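Local structure of plasmid pRiA4b Orf3-like domain-containing protein (Methanosarcina mazei, 2I1S) at residues W47-V58 against N98-F107. The protein is of unknown function, belonging to a family named after the ORF-3 product of plasmid pRiA4b, and folds around a mixed beta-sheet packed against helices. Residues are numbered along the deposited sequence; the frame is centred on the assembly and turned at random.
Sequences WEDYHLHEFEMV and NKEALYTYDF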
loop_
_atom_site.group_PDB
_atom_site.type_symbol
_atom_site.label_atom_id
_atom_site.label_comp_id
_atom_site.label_asym_id
_atom_site.label_seq_id
_atom_site.Cartn_x
_atom_site.Cartn_y
_atom_site.Cartn_z
ATOM N N TRP A 47 7.486 1.813 -4.053
ATOM C CA TRP A 47 8.326 0.728 -3.592
ATOM C C TRP A 47 8.918 -0.044 -4.790
ATOM O O TRP A 47 8.538 0.171 -5.937
ATOM C CB TRP A 47 7.532 -0.170 -2.633
ATOM C CG TRP A 47 7.328 0.421 -1.253
ATOM C CD1 TRP A 47 8.123 1.355 -0.624
ATOM C CD2 TRP A 47 6.286 0.093 -0.308
ATOM N NE1 TRP A 47 7.631 1.632 0.623
ATOM C CE2 TRP A 47 6.509 0.874 0.846
ATOM C CE3 TRP A 47 5.191 -0.788 -0.328
ATOM C CZ2 TRP A 47 5.664 0.818 1.969
ATOM C CZ3 TRP A 47 4.337 -0.834 0.803
ATOM C CH2 TRP A 47 4.601 -0.058 1.932
ATOM N N GLU A 48 9.844 -0.954 -4.516
ATOM C CA GLU A 48 10.706 -1.518 -5.559
ATOM C C GLU A 48 10.524 -3.046 -5.744
ATOM O O GLU A 48 11.207 -3.685 -6.543
ATOM C CB GLU A 48 12.164 -1.198 -5.209
ATOM C CG GLU A 48 12.628 0.212 -5.451
ATOM C CD GLU A 48 12.687 0.535 -6.902
ATOM O OE1 GLU A 48 12.839 -0.384 -7.724
ATOM O OE2 GLU A 48 12.565 1.714 -7.249
ATOM N N ASP A 49 9.607 -3.610 -4.980
ATOM C CA ASP A 49 9.391 -5.052 -4.903
ATOM C C ASP A 49 10.625 -5.919 -4.587
ATOM O O ASP A 49 10.850 -6.952 -5.194
ATOM C CB ASP A 49 8.610 -5.578 -6.114
ATOM C CG ASP A 49 7.683 -6.716 -5.731
ATOM O OD1 ASP A 49 7.587 -7.047 -4.526
ATOM O OD2 ASP A 49 7.028 -7.266 -6.610
ATOM N N TYR A 50 11.387 -5.507 -3.586
ATOM C CA TYR A 50 12.638 -6.173 -3.237
ATOM C C TYR A 50 12.392 -7.314 -2.274
ATOM O O TYR A 50 13.226 -8.240 -2.150
ATOM C CB TYR A 50 13.504 -5.200 -2.446
ATOM C CG TYR A 50 14.154 -4.092 -3.228
ATOM C CD1 TYR A 50 14.785 -4.361 -4.424
ATOM C CD2 TYR A 50 14.198 -2.787 -2.716
ATOM C CE1 TYR A 50 15.421 -3.345 -5.140
ATOM C CE2 TYR A 50 14.850 -1.761 -3.402
ATOM C CZ TYR A 50 15.447 -2.050 -4.621
ATOM O OH TYR A 50 16.104 -1.095 -5.339
ATOM N N HIS A 51 11.273 -7.209 -1.543
ATOM C CA HIS A 51 11.102 -7.999 -0.331
ATOM C C HIS A 51 9.873 -8.879 -0.471
ATOM O O HIS A 51 9.160 -8.780 -1.464
ATOM C CB HIS A 51 10.972 -7.081 0.894
ATOM C CG HIS A 51 12.091 -6.105 1.042
ATOM N ND1 HIS A 51 13.386 -6.488 1.370
ATOM C CD2 HIS A 51 12.124 -4.765 0.862
ATOM C CE1 HIS A 51 14.157 -5.413 1.409
ATOM N NE2 HIS A 51 13.411 -4.357 1.099
ATOM N N LEU A 52 9.651 -9.730 0.541
ATOM C CA LEU A 52 8.468 -10.567 0.625
ATOM C C LEU A 52 7.252 -9.729 1.009
ATOM O O LEU A 52 7.392 -8.684 1.641
ATOM C CB LEU A 52 8.698 -11.751 1.591
ATOM C CG LEU A 52 9.880 -12.651 1.242
ATOM C CD1 LEU A 52 9.995 -13.807 2.214
ATOM C CD2 LEU A 52 9.828 -13.180 -0.198
ATOM N N HIS A 53 6.074 -10.193 0.592
ATOM C CA HIS A 53 4.797 -9.604 1.000
ATOM C C HIS A 53 3.715 -10.659 1.317
ATOM O O HIS A 53 3.855 -11.831 0.977
ATOM C CB HIS A 53 4.303 -8.593 -0.043
ATOM C CG HIS A 53 3.578 -9.218 -1.167
ATOM N ND1 HIS A 53 4.215 -9.636 -2.316
ATOM C CD2 HIS A 53 2.274 -9.551 -1.307
ATOM C CE1 HIS A 53 3.323 -10.181 -3.126
ATOM N NE2 HIS A 53 2.143 -10.154 -2.530
ATOM N N GLU A 54 2.654 -10.254 2.008
ATOM C CA GLU A 54 1.448 -11.076 2.095
ATOM C C GLU A 54 0.262 -10.246 2.542
ATOM O O GLU A 54 0.451 -9.179 3.109
ATOM C CB GLU A 54 1.639 -12.325 2.965
ATOM C CG GLU A 54 1.622 -12.107 4.447
ATOM C CD GLU A 54 1.502 -13.434 5.197
ATOM O OE1 GLU A 54 1.462 -14.490 4.517
ATOM O OE2 GLU A 54 1.452 -13.418 6.459
ATOM N N PHE A 55 -0.931 -10.718 2.197
ATOM C CA PHE A 55 -2.186 -10.173 2.654
ATOM C C PHE A 55 -2.748 -11.114 3.742
ATOM O O PHE A 55 -2.544 -12.338 3.687
ATOM C CB PHE A 55 -3.207 -10.081 1.518
ATOM C CG PHE A 55 -2.744 -9.284 0.316
ATOM C CD1 PHE A 55 -3.097 -7.941 0.178
ATOM C CD2 PHE A 55 -1.970 -9.889 -0.697
ATOM C CE1 PHE A 55 -2.669 -7.198 -0.932
ATOM C CE2 PHE A 55 -1.545 -9.161 -1.807
ATOM C CZ PHE A 55 -1.901 -7.787 -1.919
ATOM N N GLU A 56 -3.402 -10.518 4.734
ATOM C CA GLU A 56 -4.251 -11.220 5.688
ATOM C C GLU A 56 -5.667 -10.656 5.531
ATOM O O GLU A 56 -5.876 -9.454 5.658
ATOM C CB GLU A 56 -3.815 -10.940 7.122
ATOM C CG GLU A 56 -2.626 -11.718 7.635
ATOM C CD GLU A 56 -2.324 -11.406 9.105
ATOM O OE1 GLU A 56 -3.129 -10.674 9.769
ATOM O OE2 GLU A 56 -1.274 -11.901 9.591
ATOM N N MET A 57 -6.639 -11.517 5.277
ATOM C CA MET A 57 -8.039 -11.068 5.140
ATOM C C MET A 57 -8.987 -12.175 5.616
ATOM O O MET A 57 -8.709 -13.365 5.407
ATOM C CB MET A 57 -8.300 -10.669 3.675
ATOM C CG MET A 57 -9.649 -10.073 3.381
ATOM S SD MET A 57 -9.681 -9.073 1.882
ATOM C CE MET A 57 -11.058 -8.081 2.358
ATOM N N VAL A 58 -10.076 -11.788 6.287
ATOM C CA VAL A 58 -11.218 -12.690 6.514
ATOM C C VAL A 58 -11.852 -13.163 5.183
ATOM O O VAL A 58 -12.171 -12.343 4.299
ATOM C CB VAL A 58 -12.323 -12.021 7.401
ATOM C CG1 VAL A 58 -13.623 -12.791 7.335
ATOM C CG2 VAL A 58 -11.853 -11.884 8.837
ATOM N N ASN A 98 -17.404 -6.779 4.315
ATOM C CA ASN A 98 -16.087 -7.368 4.537
ATOM C C ASN A 98 -15.090 -6.526 3.768
ATOM O O ASN A 98 -14.607 -6.927 2.703
ATOM C CB ASN A 98 -16.022 -8.843 4.096
ATOM C CG ASN A 98 -14.814 -9.573 4.689
ATOM O OD1 ASN A 98 -14.602 -9.517 5.898
ATOM N ND2 ASN A 98 -14.014 -10.243 3.843
ATOM N N LYS A 99 -14.787 -5.354 4.311
ATOM C CA LYS A 99 -14.178 -4.276 3.525
ATOM C C LYS A 99 -12.668 -4.067 3.680
ATOM O O LYS A 99 -12.068 -3.337 2.869
ATOM C CB LYS A 99 -14.943 -2.952 3.675
ATOM C CG LYS A 99 -15.260 -2.505 5.084
ATOM C CD LYS A 99 -16.049 -1.199 5.059
ATOM C CE LYS A 99 -17.134 -1.199 3.967
ATOM N NZ LYS A 99 -17.837 0.137 3.784
ATOM N N GLU A 100 -12.056 -4.759 4.654
ATOM C CA GLU A 100 -10.664 -4.516 5.027
ATOM C C GLU A 100 -9.695 -5.719 4.891
ATOM O O GLU A 100 -10.064 -6.855 5.173
ATOM C CB GLU A 100 -10.609 -3.913 6.436
ATOM C CG GLU A 100 -9.427 -2.955 6.648
ATOM C CD GLU A 100 -9.623 -2.071 7.864
ATOM O OE1 GLU A 100 -9.780 -2.634 8.973
ATOM O OE2 GLU A 100 -9.614 -0.818 7.714
ATOM N N ALA A 101 -8.466 -5.441 4.444
ATOM C CA ALA A 101 -7.360 -6.411 4.402
ATOM C C ALA A 101 -6.164 -5.792 5.080
ATOM O O ALA A 101 -6.055 -4.571 5.166
ATOM C CB ALA A 101 -6.975 -6.718 2.966
ATOM N N LEU A 102 -5.262 -6.631 5.565
ATOM C CA LEU A 102 -3.930 -6.174 5.946
ATOM C C LEU A 102 -2.841 -6.684 4.972
ATOM O O LEU A 102 -2.725 -7.886 4.723
ATOM C CB LEU A 102 -3.612 -6.570 7.378
ATOM C CG LEU A 102 -2.259 -6.040 7.886
ATOM C CD1 LEU A 102 -2.246 -4.510 8.112
ATOM C CD2 LEU A 102 -1.871 -6.828 9.164
ATOM N N TYR A 103 -2.047 -5.764 4.454
ATOM C CA TYR A 103 -0.918 -6.070 3.567
ATOM C C TYR A 103 0.385 -5.800 4.297
ATOM O O TYR A 103 0.618 -4.685 4.740
ATOM C CB TYR A 103 -0.998 -5.175 2.327
ATOM C CG TYR A 103 0.146 -5.226 1.337
ATOM C CD1 TYR A 103 0.232 -6.234 0.381
ATOM C CD2 TYR A 103 1.106 -4.224 1.300
ATOM C CE1 TYR A 103 1.266 -6.260 -0.575
ATOM C CE2 TYR A 103 2.147 -4.234 0.342
ATOM C CZ TYR A 103 2.221 -5.248 -0.599
ATOM O OH TYR A 103 3.230 -5.234 -1.585
ATOM N N THR A 104 1.227 -6.813 4.403
ATOM C CA THR A 104 2.575 -6.668 4.926
ATOM C C THR A 104 3.600 -6.804 3.774
ATOM O O THR A 104 3.521 -7.710 2.938
ATOM C CB THR A 104 2.842 -7.711 6.062
ATOM O OG1 THR A 104 1.833 -7.579 7.077
ATOM C CG2 THR A 104 4.243 -7.531 6.707
ATOM N N TYR A 105 4.545 -5.871 3.728
ATOM C CA TYR A 105 5.612 -5.870 2.760
ATOM C C TYR A 105 6.922 -5.633 3.529
ATOM O O TYR A 105 7.009 -4.700 4.346
ATOM C CB TYR A 105 5.368 -4.776 1.711
ATOM C CG TYR A 105 6.566 -4.511 0.819
ATOM C CD1 TYR A 105 7.063 -5.527 -0.035
ATOM C CD2 TYR A 105 7.240 -3.275 0.853
ATOM C CE1 TYR A 105 8.186 -5.317 -0.862
ATOM C CE2 TYR A 105 8.351 -3.043 0.029
ATOM C CZ TYR A 105 8.837 -4.094 -0.824
ATOM O OH TYR A 105 9.943 -3.915 -1.666
ATOM N N ASP A 106 7.936 -6.470 3.266
ATOM C CA ASP A 106 9.242 -6.416 3.946
ATOM C C ASP A 106 9.097 -7.013 5.323
ATOM O O ASP A 106 8.628 -6.347 6.244
ATOM C CB ASP A 106 9.821 -4.971 4.037
ATOM C CG ASP A 106 11.323 -4.944 4.383
ATOM O OD1 ASP A 106 12.017 -3.992 4.004
ATOM O OD2 ASP A 106 11.828 -5.891 5.027
ATOM N N PHE A 107 9.512 -8.265 5.470
ATOM C CA PHE A 107 9.375 -8.988 6.731
ATOM C C PHE A 107 10.470 -8.615 7.732
ATOM O O PHE A 107 10.482 -9.135 8.864
ATOM C CB PHE A 107 9.314 -10.529 6.480
ATOM C CG PHE A 107 8.092 -10.958 5.676
ATOM C CD1 PHE A 107 7.053 -10.041 5.408
ATOM C CD2 PHE A 107 7.959 -12.264 5.228
ATOM C CE1 PHE A 107 5.938 -10.399 4.682
ATOM C CE2 PHE A 107 6.827 -12.651 4.495
ATOM C CZ PHE A 107 5.823 -11.726 4.215
HETATM O O HOH W 1 11.092 -9.549 3.327
HETATM O O HOH W 2 -0.315 -8.791 6.207
HETATM O O HOH W 3 -10.301 -8.932 7.129
#
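Strands 53-58 and 100-105 pair antiparallel inside the mixed sheet, flanked by strands 65-69 and 111-122; the N-to-C directions of their axes are 161° apart, with a closest approach of 4.6 Å. Reciprocal backbone bonds at Glu54-Thr104 and Glu56-Leu102 fix the register, and Asp106 N to Leu52 O (2.8 Å) carries the ladder past the strand end. At the other end the amide of Asn98 takes over, ND2 reaching Val58 O at 2.8 Å from above the carbonyl plane. His53-Tyr105 and Phe55-Tyr103 are the non-hydrogen-bonded pairs. The rings of His53, Phe55 and Tyr103 form one aromatic cluster on the face that packs against helix 34-44; Tyr105 forms a second with Trp47 and His51. In the first, Tyr103 lays CD1 over a face of Phe55, 3.3 Å from CE1. In the second, Tyr105, its CG anti to the backbone N (chi1 168°), extends along Trp47 in an offset stack, planes 30° apart. The Tyr105 hydroxyl accepts Tyr50 N at 2.9 Å and also bonds Glu142, pinning the 47-52 loop to the strand. The Asp106 carboxylate stacks on the His51 imidazole, OD1 3.2 Å from CD2, while His51 NE2 bonds Asp143. Beyond the pairing, Leu52 CB sits over the Phe107 ring, 3.8 Å from its centroid.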